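Local coordinates for amidohydrolase (Brucella melitensis biovar Abortus, PDB 4F0L), which probably acts as a metal-dependent deaminase of the amidohydrolase family, and binds an iron(III) ion at its metal site, at residues H241-V246 with R259-L264. Residues are numbered along the deposited sequence; the frame is centred on the assembly and turned at random.
With FE (Fe (III) ion), chain E.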
ATOM      1  N   HIS B 241     -21.537  -4.256 -11.768  1.00 19.24           N
ATOM      2  CA  HIS B 241     -20.150  -4.370 -12.246  1.00 20.60           C
ATOM      3  C   HIS B 241     -20.148  -4.070 -13.719  1.00 21.00           C
ATOM      4  O   HIS B 241     -20.901  -4.676 -14.464  1.00 20.71           O
ATOM      5  CB  HIS B 241     -19.561  -5.798 -12.122  1.00 22.49           C
ATOM      6  CG  HIS B 241     -19.295  -6.284 -10.710  1.00 24.02           C
ATOM      7  ND1 HIS B 241     -19.807  -7.449 -10.233  1.00 26.21           N
ATOM      8  CD2 HIS B 241     -18.459  -5.782  -9.702  1.00 25.34           C
ATOM      9  CE1 HIS B 241     -19.366  -7.645  -8.954  1.00 25.92           C
ATOM     10  NE2 HIS B 241     -18.548  -6.623  -8.637  1.00 25.38           N
ATOM     11  N   VAL B 242     -19.282  -3.178 -14.184  1.00 19.41           N
ATOM     12  CA  VAL B 242     -19.158  -2.988 -15.617  1.00 20.02           C
ATOM     13  C   VAL B 242     -17.718  -2.652 -16.095  1.00 19.93           C
ATOM     14  O   VAL B 242     -16.986  -1.867 -15.473  1.00 20.16           O
ATOM     15  CB  VAL B 242     -20.217  -1.956 -16.113  1.00 20.65           C
ATOM     16  CG1 VAL B 242     -19.993  -0.591 -15.493  1.00 20.73           C
ATOM     17  CG2 VAL B 242     -20.179  -1.868 -17.611  1.00 21.44           C
ATOM     18  N   ALA B 243     -17.305  -3.275 -17.205  1.00 20.06           N
ATOM     19  CA  ALA B 243     -16.046  -2.928 -17.863  1.00 20.18           C
ATOM     20  C   ALA B 243     -14.780  -3.130 -16.992  1.00 19.86           C
ATOM     21  O   ALA B 243     -13.778  -2.427 -17.150  1.00 18.40           O
ATOM     22  CB  ALA B 243     -16.123  -1.509 -18.390  1.00 19.95           C
ATOM     23  N   GLU B 244     -14.819  -4.135 -16.124  1.00 19.88           N
ATOM     24  CA  GLU B 244     -13.704  -4.413 -15.211  1.00 21.13           C
ATOM     25  C   GLU B 244     -12.472  -5.003 -15.915  1.00 21.76           C
ATOM     26  O   GLU B 244     -11.323  -4.588 -15.620  1.00 21.49           O
ATOM     27  CB  GLU B 244     -14.125  -5.333 -14.043  1.00 21.02           C
ATOM     28  CG  GLU B 244     -12.978  -5.540 -13.043  1.00 20.74           C
ATOM     29  CD  GLU B 244     -13.299  -6.491 -11.891  1.00 21.33           C
ATOM     30  OE1 GLU B 244     -12.434  -6.703 -11.000  1.00 20.84           O
ATOM     31  OE2 GLU B 244     -14.421  -7.021 -11.851  1.00 22.72           O
ATOM     32  N   GLN B 245     -12.708  -5.940 -16.840  1.00 23.82           N
ATOM     33  CA  GLN B 245     -11.641  -6.683 -17.544  1.00 25.62           C
ATOM     34  C   GLN B 245     -11.759  -6.478 -19.066  1.00 26.79           C
ATOM     35  O   GLN B 245     -12.872  -6.318 -19.577  1.00 25.99           O
ATOM     36  CB  GLN B 245     -11.746  -8.190 -17.237  1.00 28.85           C
ATOM     37  CG  GLN B 245     -11.714  -8.535 -15.749  1.00 32.49           C
ATOM     38  CD  GLN B 245     -11.737 -10.025 -15.397  1.00 37.40           C
ATOM     39  OE1 GLN B 245     -12.804 -10.628 -15.315  1.00 41.35           O
ATOM     40  NE2 GLN B 245     -10.551 -10.599 -15.092  1.00 38.35           N
ATOM     41  N   VAL B 246     -10.627  -6.492 -19.785  1.00 25.87           N
ATOM     42  CA  VAL B 246     -10.629  -6.306 -21.246  1.00 26.88           C
ATOM     43  C   VAL B 246     -11.487  -7.371 -21.936  1.00 27.01           C
ATOM     44  O   VAL B 246     -12.193  -7.069 -22.911  1.00 27.95           O
ATOM     45  CB  VAL B 246      -9.191  -6.303 -21.823  1.00 28.43           C
ATOM     46  CG1 VAL B 246      -9.181  -6.558 -23.338  1.00 28.74           C
ATOM     47  CG2 VAL B 246      -8.509  -4.985 -21.468  1.00 27.66           C
ATOM     48  N   ARG B 259     -19.447  -1.247 -26.476  1.00 29.92           N
ATOM     49  CA  ARG B 259     -18.700  -1.498 -25.245  1.00 27.58           C
ATOM     50  C   ARG B 259     -19.681  -1.501 -24.071  1.00 26.32           C
ATOM     51  O   ARG B 259     -20.836  -1.091 -24.210  1.00 26.30           O
ATOM     52  CB  ARG B 259     -17.621  -0.426 -25.059  1.00 27.76           C
ATOM     53  CG  ARG B 259     -16.608  -0.284 -26.197  1.00 28.52           C
ATOM     54  CD  ARG B 259     -15.798   1.020 -26.026  1.00 29.44           C
ATOM     55  NE  ARG B 259     -15.043   0.987 -24.761  1.00 29.04           N
ATOM     56  CZ  ARG B 259     -13.835   0.443 -24.622  1.00 27.94           C
ATOM     57  NH1 ARG B 259     -13.190  -0.066 -25.679  1.00 28.58           N
ATOM     58  NH2 ARG B 259     -13.273   0.402 -23.435  1.00 27.23           N
ATOM     59  N   PRO B 260     -19.248  -1.997 -22.899  1.00 24.98           N
ATOM     60  CA  PRO B 260     -20.214  -2.152 -21.805  1.00 24.07           C
ATOM     61  C   PRO B 260     -20.832  -0.839 -21.296  1.00 23.78           C
ATOM     62  O   PRO B 260     -22.055  -0.739 -21.209  1.00 23.10           O
ATOM     63  CB  PRO B 260     -19.396  -2.880 -20.712  1.00 23.70           C
ATOM     64  CG  PRO B 260     -18.394  -3.657 -21.525  1.00 24.18           C
ATOM     65  CD  PRO B 260     -18.009  -2.743 -22.658  1.00 24.25           C
ATOM     66  N   VAL B 261     -20.027   0.168 -20.953  1.00 24.01           N
ATOM     67  CA  VAL B 261     -20.612   1.366 -20.338  1.00 23.53           C
ATOM     68  C   VAL B 261     -21.501   2.030 -21.400  1.00 25.39           C
ATOM     69  O   VAL B 261     -22.621   2.408 -21.135  1.00 26.30           O
ATOM     70  CB  VAL B 261     -19.544   2.347 -19.791  1.00 23.35           C
ATOM     71  CG1 VAL B 261     -20.202   3.669 -19.394  1.00 21.88           C
ATOM     72  CG2 VAL B 261     -18.766   1.701 -18.629  1.00 22.40           C
ATOM     73  N   GLU B 262     -20.999   2.124 -22.613  1.00 25.49           N
ATOM     74  CA  GLU B 262     -21.763   2.661 -23.722  1.00 27.01           C
ATOM     75  C   GLU B 262     -23.116   1.946 -23.869  1.00 27.59           C
ATOM     76  O   GLU B 262     -24.166   2.572 -24.010  1.00 27.91           O
ATOM     77  CB  GLU B 262     -20.906   2.490 -24.996  1.00 27.63           C
ATOM     78  CG  GLU B 262     -21.558   2.936 -26.276  1.00 29.48           C
ATOM     79  CD  GLU B 262     -20.815   2.510 -27.515  1.00 29.79           C
ATOM     80  OE1 GLU B 262     -19.923   1.628 -27.471  1.00 29.31           O
ATOM     81  OE2 GLU B 262     -21.156   3.080 -28.558  1.00 32.11           O
ATOM     82  N   TRP B 263     -23.089   0.627 -23.811  1.00 26.72           N
ATOM     83  CA  TRP B 263     -24.311  -0.131 -23.964  1.00 27.38           C
ATOM     84  C   TRP B 263     -25.276   0.209 -22.859  1.00 27.85           C
ATOM     85  O   TRP B 263     -26.463   0.507 -23.105  1.00 27.45           O
ATOM     86  CB  TRP B 263     -23.984  -1.600 -23.980  1.00 27.11           C
ATOM     87  CG  TRP B 263     -25.189  -2.402 -24.296  1.00 27.58           C
ATOM     88  CD1 TRP B 263     -25.569  -2.920 -25.531  1.00 28.49           C
ATOM     89  CD2 TRP B 263     -26.258  -2.764 -23.376  1.00 27.21           C
ATOM     90  NE1 TRP B 263     -26.769  -3.569 -25.424  1.00 29.03           N
ATOM     91  CE2 TRP B 263     -27.235  -3.504 -24.163  1.00 28.24           C
ATOM     92  CE3 TRP B 263     -26.495  -2.554 -22.030  1.00 26.34           C
ATOM     93  CZ2 TRP B 263     -28.382  -4.011 -23.604  1.00 29.22           C
ATOM     94  CZ3 TRP B 263     -27.665  -3.062 -21.481  1.00 27.02           C
ATOM     95  CH2 TRP B 263     -28.587  -3.768 -22.254  1.00 27.70           C
ATOM     96  N   LEU B 264     -24.763   0.234 -21.624  1.00 26.21           N
ATOM     97  CA  LEU B 264     -25.578   0.574 -20.487  1.00 26.56           C
ATOM     98  C   LEU B 264     -26.183   1.996 -20.617  1.00 27.24           C
ATOM     99  O   LEU B 264     -27.373   2.199 -20.368  1.00 27.45           O
ATOM    100  CB  LEU B 264     -24.761   0.424 -19.194  1.00 25.52           C
ATOM    101  CG  LEU B 264     -25.551   0.487 -17.886  1.00 25.30           C
ATOM    102  CD1 LEU B 264     -26.539  -0.668 -17.824  1.00 25.34           C
ATOM    103  CD2 LEU B 264     -24.599   0.449 -16.680  1.00 23.65           C
TER
HETATM  104 FE    FE E 501     -16.998  -6.748  -6.866  1.00 32.76          FE
HETATM  105  O   HOH W   1     -15.365  -6.422  -8.266  1.00 25.98           O
HETATM  106  O   HOH W   2     -16.161  -8.781  -7.455  1.00 32.69           O
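V242, the last residue of strand 238-242, meets the first turn of helix 260-267 through its two methyl groups. From CB the side chain forks. CG2, anti to the backbone N, runs into the helix start, where it lies 3.4 Å from CB of P260, tighter than carbon atoms usually pack, and 4.0 Å from CG2 of V261. CG1, wedged between the backbone N and the carbonyl carbon (chi1 63°), reaches the same methyl, V261 CG2, at 4.1 Å. CG2 of V261 is thus met by both V242 branches, the two side chains crossing at about a right angle. A243 extends the apolar patch, its CB standing 4.2 Å from CB of P260. This is the outer face of a strand in an amidohydrolase TIM barrel meeting a helix that follows it in sequence, and side chains of neighbouring residues alternate across the strand: while V242 faces the helix, H241 NE2 binds the iron at 2.4 Å, together with H65, H67, D329 and two waters. The helix start is itself braced. R259 occupies the N-cap position, and its backbone N donates to E262 OE1 at 3.1 Å, while its NE forms a salt bridge with E286. On the strand side, A243 N is hydrogen-bonded to E248 of helix 246-256, whose C252 also packs against P260.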